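Local coordinates for protein glycosyltransferase (Rickettsia africae, PDB 7MI0) that probably transfers a sugar from an activated donor to an acceptor, as glycosyltransferases of the GT-B fold generally do, at residues P213-P218 with I291-S296; F242-V247 with N271-F276. All coordinates share one frame; numbering follows the deposited sequence.

Contacts 1 and 2 lie in the parallel six-stranded sheet of the C-terminal Rossmann-like domain, with strand order 273-276, 243-247, 214-218, 291-294, 315-319, 335-337. Their centres are about 10 Å apart, and they meet where strands 214-218 and 243-247 run side by side: I215 O and M217 N probably bond to L245 N and L245 O. Along the chain contact 2 is nested within contact 1, since 242-247 and 271-276 both fall between 213-218 and 291-296. Contact 1 pairs the domain's first and fourth strands near mid-sheet; contact 2 pairs the second and third at one margin. Together they join four consecutive strands, from the outermost, 273-276, to 291-294.

Contact 1 (P213-P218 with I291-S296); sequences PIILMP and IIISAS
I215, L216 and M217 of one strand meet I291, I292 and I293 of another as parallel neighbours in the Rossmann-like sheet of a GT-B C-terminal domain. They are its first and fourth strands in chain order, adjacent at the point where the sheet's connectivity switches direction. L216 carries the pairing: its N donates to I291 O (2.9 Å, 161° at the hydrogen), and its O receives I293 N (3.0 Å). The tight part lies around these bonds. On the L216 and I292 face the two side chains run alongside each other; I292, with chi2 at -63°, folds CD1 back to 3.7 Å from L216 CB, while its CG2 branch meets P218 CD, the proline ring crossing at about a right angle. On the other face I215 CG2 touches I293 CG1 at 3.6 Å, under a cover that includes L230 and L234 of helix 227-235 and F353 of helix 342-355. The strand axes are inclined at 32°. The contact slackens at both ends. At the start, I291 N makes a weak bond to I214 O (3.3 Å), next to the partly exposed P213. Beyond M217 and I293 the backbones separate, although the residues there stay buried. M217, extended beyond CG, reaches past I293, and its CE stands 4.3 Å from A295 CB.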
# COMPACT_ATOMS: atom_id res chain seq x y z
N PRO A 213 -14.47 -8.18 22.56
CA PRO A 213 -13.37 -7.72 21.70
C PRO A 213 -13.77 -7.68 20.24
O PRO A 213 -14.48 -8.56 19.74
CB PRO A 213 -12.27 -8.76 21.95
CG PRO A 213 -12.63 -9.41 23.25
CD PRO A 213 -14.12 -9.41 23.30
N ILE A 214 -13.29 -6.66 19.53
CA ILE A 214 -13.64 -6.42 18.14
C ILE A 214 -12.44 -6.75 17.27
O ILE A 214 -11.35 -6.21 17.47
CB ILE A 214 -14.10 -4.97 17.91
CG1 ILE A 214 -15.24 -4.59 18.86
CG2 ILE A 214 -14.49 -4.74 16.45
CD1 ILE A 214 -16.43 -5.50 18.78
N ILE A 215 -12.64 -7.63 16.29
CA ILE A 215 -11.60 -8.03 15.35
C ILE A 215 -11.91 -7.40 14.00
O ILE A 215 -12.95 -7.69 13.41
CB ILE A 215 -11.50 -9.56 15.23
CG1 ILE A 215 -11.25 -10.19 16.60
CG2 ILE A 215 -10.42 -9.93 14.24
CD1 ILE A 215 -11.38 -11.70 16.59
N LEU A 216 -11.02 -6.55 13.52
CA LEU A 216 -11.19 -5.91 12.23
C LEU A 216 -10.25 -6.55 11.22
O LEU A 216 -9.03 -6.58 11.43
CB LEU A 216 -10.92 -4.41 12.32
CG LEU A 216 -11.24 -3.62 11.05
CD1 LEU A 216 -12.73 -3.65 10.76
CD2 LEU A 216 -10.73 -2.20 11.17
N MET A 217 -10.81 -7.07 10.14
CA MET A 217 -10.01 -7.45 8.98
C MET A 217 -10.32 -6.50 7.83
O MET A 217 -11.30 -6.71 7.10
CB MET A 217 -10.26 -8.90 8.56
CG MET A 217 -9.32 -9.32 7.45
SD MET A 217 -9.70 -10.95 6.82
CE MET A 217 -8.47 -11.09 5.52
N PRO A 218 -9.55 -5.44 7.65
CA PRO A 218 -9.75 -4.52 6.51
C PRO A 218 -8.99 -5.04 5.29
O PRO A 218 -7.86 -4.68 5.01
CB PRO A 218 -9.18 -3.20 7.04
CG PRO A 218 -8.52 -3.52 8.38
CD PRO A 218 -8.44 -5.00 8.51
N ILE A 291 -8.08 -5.79 17.74
CA ILE A 291 -7.14 -6.64 17.02
C ILE A 291 -7.37 -6.48 15.52
O ILE A 291 -8.51 -6.58 15.05
CB ILE A 291 -7.29 -8.12 17.43
CG1 ILE A 291 -7.02 -8.30 18.92
CG2 ILE A 291 -6.36 -9.00 16.60
CD1 ILE A 291 -7.54 -9.60 19.47
N ILE A 292 -6.29 -6.23 14.77
CA ILE A 292 -6.34 -6.07 13.32
C ILE A 292 -5.69 -7.29 12.67
O ILE A 292 -4.68 -7.79 13.17
CB ILE A 292 -5.64 -4.78 12.86
CG1 ILE A 292 -6.10 -3.59 13.70
CG2 ILE A 292 -5.94 -4.52 11.40
CD1 ILE A 292 -7.57 -3.29 13.56
N ILE A 293 -6.26 -7.75 11.56
CA ILE A 293 -5.86 -9.00 10.93
C ILE A 293 -5.47 -8.75 9.48
O ILE A 293 -6.26 -8.21 8.70
CB ILE A 293 -6.96 -10.07 11.00
CG1 ILE A 293 -7.36 -10.36 12.45
CG2 ILE A 293 -6.51 -11.34 10.29
CD1 ILE A 293 -6.28 -11.04 13.26
N SER A 294 -4.25 -9.16 9.12
CA SER A 294 -3.87 -9.42 7.73
C SER A 294 -3.56 -10.90 7.63
O SER A 294 -2.64 -11.39 8.30
CB SER A 294 -2.67 -8.59 7.30
OG SER A 294 -2.05 -9.19 6.17
N ALA A 295 -4.32 -11.61 6.80
CA ALA A 295 -4.23 -13.06 6.72
C ALA A 295 -3.89 -13.53 5.32
O ALA A 295 -4.23 -14.65 4.94
CB ALA A 295 -5.53 -13.70 7.21
N SER A 296 -3.23 -12.68 4.53
CA SER A 296 -2.98 -12.99 3.13
C SER A 296 -2.13 -14.25 3.01
O SER A 296 -1.13 -14.42 3.72
CB SER A 296 -2.29 -11.82 2.44
OG SER A 296 -3.00 -10.61 2.66

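Contact 2 (F242-V247 with N271-F276); sequences FYCLMV and NKIQIF
C244 and M246 grip K272, Q274 and F276 through four backbone hydrogen bonds, joining the two parallel strands of a beta-alpha-beta unit in the Rossmann-like domain. C244 N donates to K272 O, Q274 N to C244 O (3.1 Å), M246 N to Q274 O (177° at the hydrogen) and F276 N to M246 O (2.9 Å). L245, in between, turns its own N and O to the other neighbour, strand 214-218, whereas 273-276 is the outermost strand here. Beyond these bonds, the Y243 hydroxyl hydrogen-bonds to Y206 O, with Q274 OE1 also near it, while the main-chain O of N271 lies in the plane of the Y243 ring at its edge. Packing covers both faces. On the C244, I273, M246 and I275 face, I273 CG2 approaches M246 SD to 3.7 Å, and helix 254-266, the connecting helix of the unit, covers the isoleucines with V260 and I264. On the L245 and F276 face, L245 CD2 meets F276 CE1 at 3.5 Å, and F276 also forms an edge-to-face pair with Y206. At the strand entrance K272 stretches out, all later torsions extended, across the F242 ring; NZ hydrogen-bonds to R240 O and K238 O, and CD makes a CH-pi contact over one ring face, 3.9 Å from the F242 centroid.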
# COMPACT_ATOMS: atom_id res chain seq x y z
N PHE A 242 -16.67 -12.63 20.94
CA PHE A 242 -15.96 -11.64 20.13
C PHE A 242 -16.90 -11.18 19.02
O PHE A 242 -18.03 -11.66 18.90
CB PHE A 242 -14.66 -12.21 19.56
CG PHE A 242 -14.86 -13.43 18.70
CD1 PHE A 242 -15.13 -13.31 17.34
CD2 PHE A 242 -14.78 -14.70 19.24
CE1 PHE A 242 -15.31 -14.43 16.55
CE2 PHE A 242 -14.96 -15.83 18.45
CZ PHE A 242 -15.22 -15.69 17.11
N TYR A 243 -16.41 -10.24 18.21
CA TYR A 243 -17.17 -9.76 17.06
C TYR A 243 -16.19 -9.33 15.98
O TYR A 243 -15.40 -8.41 16.19
CB TYR A 243 -18.09 -8.60 17.45
CG TYR A 243 -19.01 -8.15 16.35
CD1 TYR A 243 -19.97 -9.02 15.83
CD2 TYR A 243 -18.93 -6.87 15.82
CE1 TYR A 243 -20.82 -8.62 14.81
CE2 TYR A 243 -19.79 -6.46 14.81
CZ TYR A 243 -20.72 -7.34 14.31
OH TYR A 243 -21.57 -6.94 13.30
N CYS A 244 -16.24 -10.00 14.83
CA CYS A 244 -15.28 -9.78 13.76
C CYS A 244 -15.94 -9.02 12.61
O CYS A 244 -17.00 -9.42 12.12
CB CYS A 244 -14.72 -11.10 13.24
SG CYS A 244 -13.54 -10.84 11.92
N LEU A 245 -15.28 -7.94 12.18
CA LEU A 245 -15.74 -7.12 11.07
C LEU A 245 -14.82 -7.30 9.87
O LEU A 245 -13.61 -7.08 9.98
CB LEU A 245 -15.79 -5.64 11.46
CG LEU A 245 -16.86 -5.21 12.46
CD1 LEU A 245 -16.50 -3.86 13.04
CD2 LEU A 245 -18.21 -5.15 11.77
N MET A 246 -15.40 -7.68 8.73
CA MET A 246 -14.68 -7.78 7.47
C MET A 246 -15.13 -6.63 6.58
O MET A 246 -16.24 -6.66 6.03
CB MET A 246 -14.94 -9.12 6.79
CG MET A 246 -14.26 -10.29 7.46
SD MET A 246 -14.95 -11.87 6.95
CE MET A 246 -13.71 -12.98 7.60
N VAL A 247 -14.28 -5.61 6.44
CA VAL A 247 -14.62 -4.42 5.67
C VAL A 247 -13.66 -4.29 4.50
O VAL A 247 -12.44 -4.39 4.67
CB VAL A 247 -14.60 -3.15 6.55
CG1 VAL A 247 -15.71 -3.23 7.59
CG2 VAL A 247 -13.26 -2.98 7.22
N ASN A 271 -23.39 -14.38 13.71
CA ASN A 271 -23.51 -13.38 14.75
C ASN A 271 -22.16 -12.92 15.31
O ASN A 271 -22.13 -12.02 16.15
CB ASN A 271 -24.38 -13.91 15.90
CG ASN A 271 -23.88 -15.24 16.44
OD1 ASN A 271 -23.29 -16.04 15.71
ND2 ASN A 271 -24.11 -15.48 17.72
N LYS A 272 -21.06 -13.52 14.86
CA LYS A 272 -19.73 -13.12 15.28
C LYS A 272 -18.86 -12.60 14.15
O LYS A 272 -17.80 -12.02 14.42
CB LYS A 272 -19.01 -14.29 15.97
CG LYS A 272 -19.64 -14.70 17.29
CD LYS A 272 -18.78 -15.70 18.04
CE LYS A 272 -19.32 -15.98 19.43
NZ LYS A 272 -18.44 -16.91 20.21
N ILE A 273 -19.26 -12.79 12.90
CA ILE A 273 -18.54 -12.28 11.74
C ILE A 273 -19.56 -11.72 10.77
O ILE A 273 -20.49 -12.43 10.38
CB ILE A 273 -17.69 -13.37 11.05
CG1 ILE A 273 -17.03 -14.28 12.09
CG2 ILE A 273 -16.65 -12.73 10.15
CD1 ILE A 273 -16.47 -15.56 11.51
N GLN A 274 -19.40 -10.46 10.39
CA GLN A 274 -20.28 -9.85 9.40
C GLN A 274 -19.46 -9.09 8.37
O GLN A 274 -18.44 -8.47 8.70
CB GLN A 274 -21.33 -8.93 10.04
CG GLN A 274 -22.61 -8.82 9.22
CD GLN A 274 -23.68 -7.98 9.88
OE1 GLN A 274 -23.57 -7.64 11.06
NE2 GLN A 274 -24.72 -7.64 9.13
N ILE A 275 -19.92 -9.13 7.12
CA ILE A 275 -19.20 -8.59 5.98
C ILE A 275 -19.84 -7.27 5.58
O ILE A 275 -21.07 -7.18 5.46
CB ILE A 275 -19.20 -9.59 4.81
CG1 ILE A 275 -18.65 -10.94 5.27
CG2 ILE A 275 -18.41 -9.04 3.62
CD1 ILE A 275 -18.92 -12.08 4.31
N PHE A 276 -19.02 -6.25 5.36
CA PHE A 276 -19.49 -4.92 5.01
C PHE A 276 -18.73 -4.40 3.80
O PHE A 276 -17.55 -4.71 3.61
CB PHE A 276 -19.33 -3.93 6.18
CG PHE A 276 -20.26 -4.20 7.33
CD1 PHE A 276 -19.89 -5.04 8.37
CD2 PHE A 276 -21.51 -3.61 7.37
CE1 PHE A 276 -20.75 -5.28 9.42
CE2 PHE A 276 -22.38 -3.85 8.42
CZ PHE A 276 -22.00 -4.69 9.44